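Local coordinates for Lin2111 protein (Listeria innocua, PDB 3EDP) that is of unknown function but probably binds DNA and regulates transcription, as a member of the GntR family, at residues 33-41 against 63-73; 196-207 against 219-227. All coordinates share one frame; numbering follows the deposited sequence.

Interaction 1 (33-41 against 63-73); sequences MPNETALQE and VVRKNGVGLYV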
loop_
_atom_site.group_PDB
_atom_site.type_symbol
_atom_site.label_atom_id
_atom_site.label_comp_id
_atom_site.label_asym_id
_atom_site.label_seq_id
_atom_site.Cartn_x
_atom_site.Cartn_y
_atom_site.Cartn_z
HETATM N N MSE A 33 -24.969 7.114 -21.049
HETATM C CA MSE A 33 -25.813 7.837 -21.996
HETATM C C MSE A 33 -26.718 6.867 -22.759
HETATM O O MSE A 33 -26.539 5.648 -22.671
HETATM C CB MSE A 33 -24.951 8.653 -22.964
HETATM C CG MSE A 33 -24.062 7.812 -23.854
HETATM SE SE MSE A 33 -23.071 8.885 -25.142
HETATM C CE MSE A 33 -24.497 9.226 -26.426
ATOM N N PRO A 34 -27.699 7.401 -23.511
ATOM C CA PRO A 34 -28.597 6.526 -24.278
ATOM C C PRO A 34 -27.796 5.624 -25.194
ATOM O O PRO A 34 -26.796 6.071 -25.756
ATOM C CB PRO A 34 -29.416 7.517 -25.113
ATOM C CG PRO A 34 -29.383 8.790 -24.327
ATOM C CD PRO A 34 -28.008 8.826 -23.717
ATOM N N ASN A 35 -28.198 4.367 -25.336
ATOM C CA ASN A 35 -27.466 3.496 -26.241
ATOM C C ASN A 35 -27.808 3.833 -27.698
ATOM O O ASN A 35 -28.602 4.753 -27.968
ATOM C CB ASN A 35 -27.718 2.022 -25.918
ATOM C CG ASN A 35 -29.043 1.523 -26.440
ATOM O OD1 ASN A 35 -30.045 2.241 -26.433
ATOM N ND2 ASN A 35 -29.059 0.271 -26.891
ATOM N N GLU A 36 -27.222 3.103 -28.643
ATOM C CA GLU A 36 -27.422 3.446 -30.048
ATOM C C GLU A 36 -28.880 3.278 -30.491
ATOM O O GLU A 36 -29.362 4.038 -31.331
ATOM C CB GLU A 36 -26.453 2.689 -30.961
ATOM C CG GLU A 36 -24.999 3.055 -30.689
ATOM C CD GLU A 36 -24.009 2.353 -31.609
ATOM O OE1 GLU A 36 -24.267 2.263 -32.831
ATOM O OE2 GLU A 36 -22.958 1.902 -31.104
ATOM N N THR A 37 -29.580 2.300 -29.922
ATOM C CA THR A 37 -30.990 2.098 -30.261
ATOM C C THR A 37 -31.842 3.284 -29.786
ATOM O O THR A 37 -32.697 3.794 -30.526
ATOM C CB THR A 37 -31.545 0.776 -29.691
ATOM O OG1 THR A 37 -30.818 -0.329 -30.244
ATOM C CG2 THR A 37 -33.038 0.612 -30.024
ATOM N N ALA A 38 -31.596 3.738 -28.563
ATOM C CA ALA A 38 -32.329 4.883 -28.029
ATOM C C ALA A 38 -32.040 6.121 -28.865
ATOM O O ALA A 38 -32.927 6.951 -29.086
ATOM C CB ALA A 38 -31.971 5.131 -26.556
ATOM N N LEU A 39 -30.801 6.230 -29.343
ATOM C CA LEU A 39 -30.398 7.330 -30.217
ATOM C C LEU A 39 -31.186 7.317 -31.526
ATOM O O LEU A 39 -31.568 8.372 -32.029
ATOM C CB LEU A 39 -28.890 7.300 -30.495
ATOM C CG LEU A 39 -27.975 7.726 -29.329
ATOM C CD1 LEU A 39 -26.486 7.511 -29.647
ATOM C CD2 LEU A 39 -28.226 9.167 -28.938
ATOM N N GLN A 40 -31.435 6.127 -32.069
ATOM C CA GLN A 40 -32.262 5.997 -33.268
ATOM C C GLN A 40 -33.641 6.610 -33.041
ATOM O O GLN A 40 -34.176 7.290 -33.912
ATOM C CB GLN A 40 -32.417 4.539 -33.687
ATOM C CG GLN A 40 -31.150 3.904 -34.237
ATOM C CD GLN A 40 -31.297 2.402 -34.399
ATOM O OE1 GLN A 40 -32.294 1.921 -34.930
ATOM N NE2 GLN A 40 -30.311 1.657 -33.928
ATOM N N GLU A 41 -34.199 6.370 -31.861
ATOM C CA GLU A 41 -35.511 6.886 -31.496
ATOM C C GLU A 41 -35.472 8.394 -31.255
ATOM O O GLU A 41 -36.293 9.139 -31.783
ATOM C CB GLU A 41 -36.011 6.175 -30.239
ATOM C CG GLU A 41 -37.234 6.801 -29.605
ATOM C CD GLU A 41 -38.493 6.019 -29.898
ATOM O OE1 GLU A 41 -39.162 5.602 -28.929
ATOM O OE2 GLU A 41 -38.803 5.807 -31.091
ATOM N N VAL A 63 -16.587 9.674 -27.051
ATOM C CA VAL A 63 -17.355 8.575 -26.491
ATOM C C VAL A 63 -16.645 7.267 -26.784
ATOM O O VAL A 63 -15.754 7.200 -27.629
ATOM C CB VAL A 63 -18.800 8.482 -27.090
ATOM C CG1 VAL A 63 -19.406 9.851 -27.288
ATOM C CG2 VAL A 63 -18.782 7.724 -28.390
ATOM N N VAL A 64 -17.056 6.219 -26.094
ATOM C CA VAL A 64 -16.488 4.903 -26.326
ATOM C C VAL A 64 -17.611 3.878 -26.248
ATOM O O VAL A 64 -18.560 4.038 -25.477
ATOM C CB VAL A 64 -15.375 4.584 -25.293
ATOM C CG1 VAL A 64 -15.893 4.774 -23.874
ATOM C CG2 VAL A 64 -14.835 3.173 -25.496
ATOM N N ARG A 65 -17.524 2.844 -27.074
ATOM C CA ARG A 65 -18.522 1.786 -27.059
ATOM C C ARG A 65 -18.157 0.715 -26.044
ATOM O O ARG A 65 -16.983 0.401 -25.859
ATOM C CB ARG A 65 -18.636 1.130 -28.434
ATOM C CG ARG A 65 -19.225 2.015 -29.536
ATOM C CD ARG A 65 -19.450 1.181 -30.793
ATOM N NE ARG A 65 -20.338 1.828 -31.755
ATOM C CZ ARG A 65 -19.926 2.498 -32.825
ATOM N NH1 ARG A 65 -18.626 2.614 -33.077
ATOM N NH2 ARG A 65 -20.815 3.048 -33.646
ATOM N N LYS A 66 -19.161 0.152 -25.385
ATOM C CA LYS A 66 -18.953 -1.101 -24.677
ATOM C C LYS A 66 -19.503 -2.207 -25.558
ATOM O O LYS A 66 -20.712 -2.309 -25.745
ATOM C CB LYS A 66 -19.644 -1.112 -23.314
ATOM C CG LYS A 66 -19.070 -2.153 -22.351
ATOM C CD LYS A 66 -18.804 -3.479 -23.061
ATOM C CE LYS A 66 -17.803 -4.349 -22.320
ATOM N NZ LYS A 66 -18.430 -5.094 -21.195
ATOM N N ASN A 67 -18.606 -3.020 -26.103
ATOM C CA ASN A 67 -18.979 -4.132 -26.971
ATOM C C ASN A 67 -20.436 -4.555 -26.800
ATOM O O ASN A 67 -20.765 -5.348 -25.917
ATOM C CB ASN A 67 -18.052 -5.324 -26.724
ATOM C CG ASN A 67 -18.113 -6.350 -27.836
ATOM O OD1 ASN A 67 -19.005 -6.314 -28.684
ATOM N ND2 ASN A 67 -17.158 -7.273 -27.840
ATOM N N GLY A 68 -21.303 -4.009 -27.647
ATOM C CA GLY A 68 -22.725 -4.284 -27.574
ATOM C C GLY A 68 -23.415 -3.522 -26.458
ATOM O O GLY A 68 -24.352 -2.760 -26.704
ATOM N N VAL A 69 -22.939 -3.731 -25.231
ATOM C CA VAL A 69 -23.519 -3.118 -24.035
ATOM C C VAL A 69 -24.139 -1.737 -24.271
ATOM O O VAL A 69 -25.359 -1.594 -24.238
ATOM C CB VAL A 69 -22.490 -3.037 -22.880
ATOM C CG1 VAL A 69 -23.038 -2.203 -21.727
ATOM C CG2 VAL A 69 -22.114 -4.436 -22.405
ATOM N N GLY A 70 -23.302 -0.726 -24.505
ATOM C CA GLY A 70 -23.797 0.629 -24.692
ATOM C C GLY A 70 -22.752 1.669 -25.066
ATOM O O GLY A 70 -21.832 1.400 -25.831
ATOM N N LEU A 71 -22.906 2.865 -24.511
ATOM C CA LEU A 71 -22.081 4.011 -24.868
ATOM C C LEU A 71 -21.700 4.774 -23.606
ATOM O O LEU A 71 -22.563 5.122 -22.801
ATOM C CB LEU A 71 -22.858 4.963 -25.796
ATOM C CG LEU A 71 -22.583 5.030 -27.299
ATOM C CD1 LEU A 71 -22.306 3.659 -27.887
ATOM C CD2 LEU A 71 -23.756 5.702 -28.006
ATOM N N TYR A 72 -20.411 5.060 -23.463
ATOM C CA TYR A 72 -19.914 5.863 -22.354
ATOM C C TYR A 72 -19.307 7.153 -22.881
ATOM O O TYR A 72 -18.654 7.170 -23.931
ATOM C CB TYR A 72 -18.874 5.076 -21.550
ATOM C CG TYR A 72 -19.390 3.759 -21.011
ATOM C CD1 TYR A 72 -19.925 3.672 -19.735
ATOM C CD2 TYR A 72 -19.359 2.610 -21.786
ATOM C CE1 TYR A 72 -20.406 2.473 -19.240
ATOM C CE2 TYR A 72 -19.839 1.406 -21.305
ATOM C CZ TYR A 72 -20.360 1.341 -20.030
ATOM O OH TYR A 72 -20.839 0.144 -19.543
ATOM N N VAL A 73 -19.543 8.242 -22.161
ATOM C CA VAL A 73 -18.907 9.506 -22.487
ATOM C C VAL A 73 -17.506 9.510 -21.887
ATOM O O VAL A 73 -17.305 9.065 -20.756
ATOM C CB VAL A 73 -19.712 10.701 -21.937
ATOM C CG1 VAL A 73 -19.098 12.013 -22.396
ATOM C CG2 VAL A 73 -21.158 10.606 -22.385
HETATM O O HOH W 1 -25.367 3.472 -23.496
#
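Glu36, in the first turn of helix 36-42, reaches Arg65 on strand 63-66, part of the beta hairpin that forms the wing of a GntR-type winged helix-turn-helix. Glu36 OE2 accepts from Arg65 NE at 2.7 Å in a nearly straight salt bridge (N-H...O 168°). The bond uses the syn side of the carboxylate and lies close to the guanidinium plane, although the two flat groups are turned 49° apart. The other two guanidinium nitrogens serve helix 47-59: NH1 pairs with Asp55 and NH2 donates to Arg51 O.

Apolar packing centres on Leu71 of strand 70-73. Its CD2 meets Leu39 CD1 tip to tip at 3.7 Å, and its CD1 lies against the stem of Glu36. Selenomethionine Met33 has CG between its backbone N and carbonyl carbon (chi1 64°), which sends the chain over Leu71 CB; CG comes 3.7 Å from that atom and SE 3.8 Å from Val73 CG2. Ile18 of helix 10-23 also touches Met33.

Polar backbone atoms are joined by one water, which donates to Met33 O at 2.6 Å and accepts from Leu71 N at 2.7 Å. Next to it Asn35 N-caps the helix, OD1 taking Ala38 N from above its carbonyl plane at 3.0 Å.

Two strands with a classic bulge at Val69 and Gly70 opposite Lys66 are thus held to helix 36-42 and the residues leading into it by one salt bridge, an apolar patch and a water. With Asp55 as a second acid, Arg65 probably has its charge well balanced and its guanidinium held against rotation.

Interaction 2 (196-207 against 219-227); sequences LNENDPVFKLSS and IQYHYEDAE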
loop_
_atom_site.group_PDB
_atom_site.type_symbol
_atom_site.label_atom_id
_atom_site.label_comp_id
_atom_site.label_asym_id
_atom_site.label_seq_id
_atom_site.Cartn_x
_atom_site.Cartn_y
_atom_site.Cartn_z
ATOM N N LEU A 196 13.895 12.137 -18.215
ATOM C CA LEU A 196 15.044 11.252 -18.144
ATOM C C LEU A 196 15.560 10.994 -19.556
ATOM O O LEU A 196 14.889 11.317 -20.538
ATOM C CB LEU A 196 14.649 9.932 -17.470
ATOM C CG LEU A 196 14.243 10.024 -15.994
ATOM C CD1 LEU A 196 13.957 8.643 -15.418
ATOM C CD2 LEU A 196 15.321 10.726 -15.177
ATOM N N ASN A 197 16.753 10.417 -19.653
ATOM C CA ASN A 197 17.301 10.013 -20.943
ATOM C C ASN A 197 16.999 8.551 -21.203
ATOM O O ASN A 197 16.792 7.788 -20.264
ATOM C CB ASN A 197 18.813 10.239 -20.981
ATOM C CG ASN A 197 19.186 11.689 -20.788
ATOM O OD1 ASN A 197 18.406 12.593 -21.101
ATOM N ND2 ASN A 197 20.386 11.926 -20.270
ATOM N N GLU A 198 16.964 8.155 -22.471
ATOM C CA GLU A 198 16.746 6.752 -22.793
ATOM C C GLU A 198 17.701 5.869 -22.006
ATOM O O GLU A 198 18.887 6.178 -21.871
ATOM C CB GLU A 198 16.900 6.485 -24.291
ATOM C CG GLU A 198 15.578 6.355 -25.028
ATOM C CD GLU A 198 15.676 5.457 -26.248
ATOM O OE1 GLU A 198 16.575 5.682 -27.088
ATOM O OE2 GLU A 198 14.852 4.525 -26.365
ATOM N N ASN A 199 17.162 4.778 -21.473
ATOM C CA ASN A 199 17.963 3.787 -20.766
ATOM C C ASN A 199 18.500 4.243 -19.410
ATOM O O ASN A 199 19.314 3.554 -18.795
ATOM C CB ASN A 199 19.091 3.271 -21.662
ATOM C CG ASN A 199 18.567 2.627 -22.930
ATOM O OD1 ASN A 199 19.212 2.671 -23.976
ATOM N ND2 ASN A 199 17.375 2.041 -22.848
ATOM N N ASP A 200 18.046 5.402 -18.943
ATOM C CA ASP A 200 18.266 5.768 -17.550
ATOM C C ASP A 200 17.552 4.722 -16.695
ATOM O O ASP A 200 16.479 4.255 -17.072
ATOM C CB ASP A 200 17.729 7.174 -17.255
ATOM C CG ASP A 200 18.732 8.272 -17.607
ATOM O OD1 ASP A 200 19.899 7.936 -17.916
ATOM O OD2 ASP A 200 18.357 9.471 -17.571
ATOM N N PRO A 201 18.153 4.336 -15.559
ATOM C CA PRO A 201 17.536 3.341 -14.667
ATOM C C PRO A 201 16.371 3.916 -13.883
ATOM O O PRO A 201 16.456 5.027 -13.355
ATOM C CB PRO A 201 18.666 2.978 -13.703
ATOM C CG PRO A 201 19.575 4.154 -13.711
ATOM C CD PRO A 201 19.462 4.801 -15.064
ATOM N N VAL A 202 15.296 3.146 -13.786
ATOM C CA VAL A 202 14.089 3.611 -13.120
ATOM C C VAL A 202 13.536 2.540 -12.177
ATOM O O VAL A 202 13.495 1.364 -12.535
ATOM C CB VAL A 202 13.011 3.979 -14.164
ATOM C CG1 VAL A 202 11.685 4.264 -13.482
ATOM C CG2 VAL A 202 13.469 5.169 -15.001
ATOM N N PHE A 203 13.128 2.947 -10.974
ATOM C CA PHE A 203 12.388 2.053 -10.077
ATOM C C PHE A 203 10.943 1.968 -10.562
ATOM O O PHE A 203 10.308 2.990 -10.811
ATOM C CB PHE A 203 12.363 2.569 -8.629
ATOM C CG PHE A 203 13.666 2.435 -7.891
ATOM C CD1 PHE A 203 14.257 1.196 -7.708
ATOM C CD2 PHE A 203 14.279 3.554 -7.345
ATOM C CE1 PHE A 203 15.452 1.075 -7.018
ATOM C CE2 PHE A 203 15.469 3.444 -6.646
ATOM C CZ PHE A 203 16.059 2.204 -6.483
ATOM N N LYS A 204 10.432 0.754 -10.704
ATOM C CA LYS A 204 9.023 0.563 -11.012
ATOM C C LYS A 204 8.358 -0.225 -9.881
ATOM O O LYS A 204 8.675 -1.390 -9.647
ATOM C CB LYS A 204 8.842 -0.148 -12.352
ATOM C CG LYS A 204 7.393 -0.471 -12.695
ATOM C CD LYS A 204 7.305 -1.378 -13.908
ATOM C CE LYS A 204 5.869 -1.544 -14.393
ATOM N NZ LYS A 204 5.816 -2.542 -15.494
ATOM N N LEU A 205 7.456 0.442 -9.170
ATOM C CA LEU A 205 6.715 -0.154 -8.071
ATOM C C LEU A 205 5.309 -0.482 -8.555
ATOM O O LEU A 205 4.491 0.416 -8.774
ATOM C CB LEU A 205 6.653 0.833 -6.899
ATOM C CG LEU A 205 5.809 0.442 -5.680
ATOM C CD1 LEU A 205 6.378 -0.808 -5.000
ATOM C CD2 LEU A 205 5.703 1.615 -4.696
ATOM N N SER A 206 5.027 -1.766 -8.747
ATOM C CA SER A 206 3.708 -2.169 -9.218
ATOM C C SER A 206 2.849 -2.576 -8.030
ATOM O O SER A 206 3.307 -3.293 -7.145
ATOM C CB SER A 206 3.807 -3.318 -10.228
ATOM O OG SER A 206 4.610 -2.959 -11.337
ATOM N N SER A 207 1.614 -2.090 -8.002
ATOM C CA SER A 207 0.686 -2.416 -6.923
ATOM C C SER A 207 -0.593 -3.007 -7.504
ATOM O O SER A 207 -1.166 -2.463 -8.453
ATOM C CB SER A 207 0.344 -1.171 -6.106
ATOM O OG SER A 207 1.491 -0.512 -5.618
ATOM N N ILE A 219 -5.107 -1.431 -10.240
ATOM C CA ILE A 219 -3.676 -1.569 -10.459
ATOM C C ILE A 219 -3.036 -0.199 -10.510
ATOM O O ILE A 219 -3.588 0.728 -11.117
ATOM C CB ILE A 219 -3.371 -2.257 -11.801
ATOM C CG1 ILE A 219 -3.951 -3.668 -11.829
ATOM C CG2 ILE A 219 -1.870 -2.295 -12.040
ATOM C CD1 ILE A 219 -3.928 -4.285 -13.201
ATOM N N GLN A 220 -1.868 -0.077 -9.892
ATOM C CA GLN A 220 -1.080 1.153 -9.957
ATOM C C GLN A 220 0.370 0.857 -10.309
ATOM O O GLN A 220 0.956 -0.104 -9.809
ATOM C CB GLN A 220 -1.127 1.883 -8.622
ATOM C CG GLN A 220 -0.345 3.193 -8.593
ATOM C CD GLN A 220 -0.544 3.928 -7.270
ATOM O OE1 GLN A 220 -0.940 3.325 -6.278
ATOM N NE2 GLN A 220 -0.296 5.233 -7.262
ATOM N N TYR A 221 0.937 1.675 -11.186
ATOM C CA TYR A 221 2.354 1.605 -11.496
ATOM C C TYR A 221 2.940 2.946 -11.129
ATOM O O TYR A 221 2.445 3.982 -11.559
ATOM C CB TYR A 221 2.597 1.320 -12.980
ATOM C CG TYR A 221 1.996 0.026 -13.462
ATOM C CD1 TYR A 221 2.532 -1.197 -13.078
ATOM C CD2 TYR A 221 0.885 0.024 -14.297
ATOM C CE1 TYR A 221 1.979 -2.391 -13.518
ATOM C CE2 TYR A 221 0.330 -1.161 -14.744
ATOM C CZ TYR A 221 0.886 -2.365 -14.355
ATOM O OH TYR A 221 0.335 -3.544 -14.797
ATOM N N HIS A 222 3.979 2.923 -10.304
ATOM C CA HIS A 222 4.638 4.143 -9.869
ATOM C C HIS A 222 6.104 4.075 -10.284
ATOM O O HIS A 222 6.763 3.050 -10.094
ATOM C CB HIS A 222 4.501 4.293 -8.349
ATOM C CG HIS A 222 5.334 5.395 -7.774
ATOM N ND1 HIS A 222 4.963 6.723 -7.844
ATOM C CD2 HIS A 222 6.518 5.371 -7.117
ATOM C CE1 HIS A 222 5.882 7.468 -7.257
ATOM N NE2 HIS A 222 6.837 6.673 -6.808
ATOM N N TYR A 223 6.606 5.158 -10.862
ATOM C CA TYR A 223 7.970 5.180 -11.390
ATOM C C TYR A 223 8.780 6.286 -10.739
ATOM O O TYR A 223 8.292 7.412 -10.591
ATOM C CB TYR A 223 7.961 5.424 -12.902
ATOM C CG TYR A 223 7.211 4.391 -13.714
ATOM C CD1 TYR A 223 7.874 3.303 -14.269
ATOM C CD2 TYR A 223 5.844 4.511 -13.934
ATOM C CE1 TYR A 223 7.197 2.365 -15.021
ATOM C CE2 TYR A 223 5.157 3.574 -14.678
ATOM C CZ TYR A 223 5.838 2.504 -15.218
ATOM O OH TYR A 223 5.166 1.571 -15.966
ATOM N N GLU A 224 10.021 5.969 -10.373
ATOM C CA GLU A 224 10.935 6.957 -9.810
ATOM C C GLU A 224 12.325 6.779 -10.394
ATOM O O GLU A 224 12.769 5.656 -10.640
ATOM C CB GLU A 224 11.052 6.806 -8.292
ATOM C CG GLU A 224 9.819 7.182 -7.508
ATOM C CD GLU A 224 9.999 6.979 -6.004
ATOM O OE1 GLU A 224 11.138 6.700 -5.555
ATOM O OE2 GLU A 224 9.001 7.105 -5.268
ATOM N N ASP A 225 13.008 7.897 -10.592
ATOM C CA ASP A 225 14.400 7.903 -11.013
ATOM C C ASP A 225 15.228 7.066 -10.018
ATOM O O ASP A 225 15.149 7.273 -8.814
ATOM C CB ASP A 225 14.890 9.353 -11.056
ATOM C CG ASP A 225 16.306 9.484 -11.580
ATOM O OD1 ASP A 225 16.965 8.452 -11.844
ATOM O OD2 ASP A 225 16.759 10.637 -11.722
ATOM N N ALA A 226 15.996 6.103 -10.519
ATOM C CA ALA A 226 16.799 5.248 -9.643
ATOM C C ALA A 226 18.262 5.700 -9.542
ATOM O O ALA A 226 19.067 5.063 -8.873
ATOM C CB ALA A 226 16.720 3.788 -10.098
ATOM N N GLU A 227 18.606 6.800 -10.194
ATOM C CA GLU A 227 19.982 7.269 -10.136
ATOM C C GLU A 227 20.377 7.540 -8.691
ATOM O O GLU A 227 19.573 8.023 -7.895
ATOM C CB GLU A 227 20.180 8.528 -10.982
ATOM C CG GLU A 227 21.618 9.035 -10.979
ATOM C CD GLU A 227 21.762 10.402 -11.623
ATOM O OE1 GLU A 227 21.550 10.509 -12.849
ATOM O OE2 GLU A 227 22.094 11.366 -10.902
#
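Lys204 and Tyr223 face each other across the antiparallel beta hairpin of strands 201-211 and 215-225, neighbours in the UTRA sheet. They form a non-hydrogen-bonded pair, with their side chains side by side and pointing the same way. Lys204 leaves the backbone with CG anti to N (chi1 176°) and stays extended to its end. CB and CG run along Tyr223 CE1, CG at 3.7 Å; CD continues beside the same ring atom. CE touches both tyrosines, 3.6 Å from Tyr223 OH and 3.6 Å from Tyr221 CD1, and NZ turns away, 4.2 Å from Tyr223 OH. Further along this face, Ser206 OG sits at the edge of the Tyr221 ring, near its plane.

Six bonds in three reciprocal pairs, Phe203 with Glu224, Leu205 with His222 and Ser207 with Gln220, zip the backbones together. On their face of the sheet, His222 NE2 donates to Glu224 OE2 while ND1 bonds Asp141 of strand 137-146; the two carboxylates therefore hold the imidazole from both nitrogens. Phe203 and Leu205 also pack on the second subunit.

At the open end of the hairpin, Ala226 N donates to Pro201 O at 3.1 Å, and Asp225 OD1 accepts from Glu227 N in an Asx turn. Here Ala226 CB lies over one face of the Phe203 ring, a CH-pi contact 3.8 Å from the ring centroid and 16° off its normal.

Overall arrangement
Interaction 1 and interaction 2 belong to different domains of one chain: the first joins a helix to the wing of the probable DNA-binding head, the second pairs two inner strands of the UTRA sheet. Their centres are 38 Å apart, on opposite sides of the chain's centre, and their nearest atoms remain about 17 Å apart, so neither touches the other. Along the chain 33-41 and 63-73 close before 196-207 opens. Of the two, the 196-207/219-227 pair reaches the second subunit, whereas 33-41/63-73 is contacted by its own chain alone within the dimer. Lys66 and Tyr72 of the wing touch Leu124 of strand 124-134, a direct link between head and sheet.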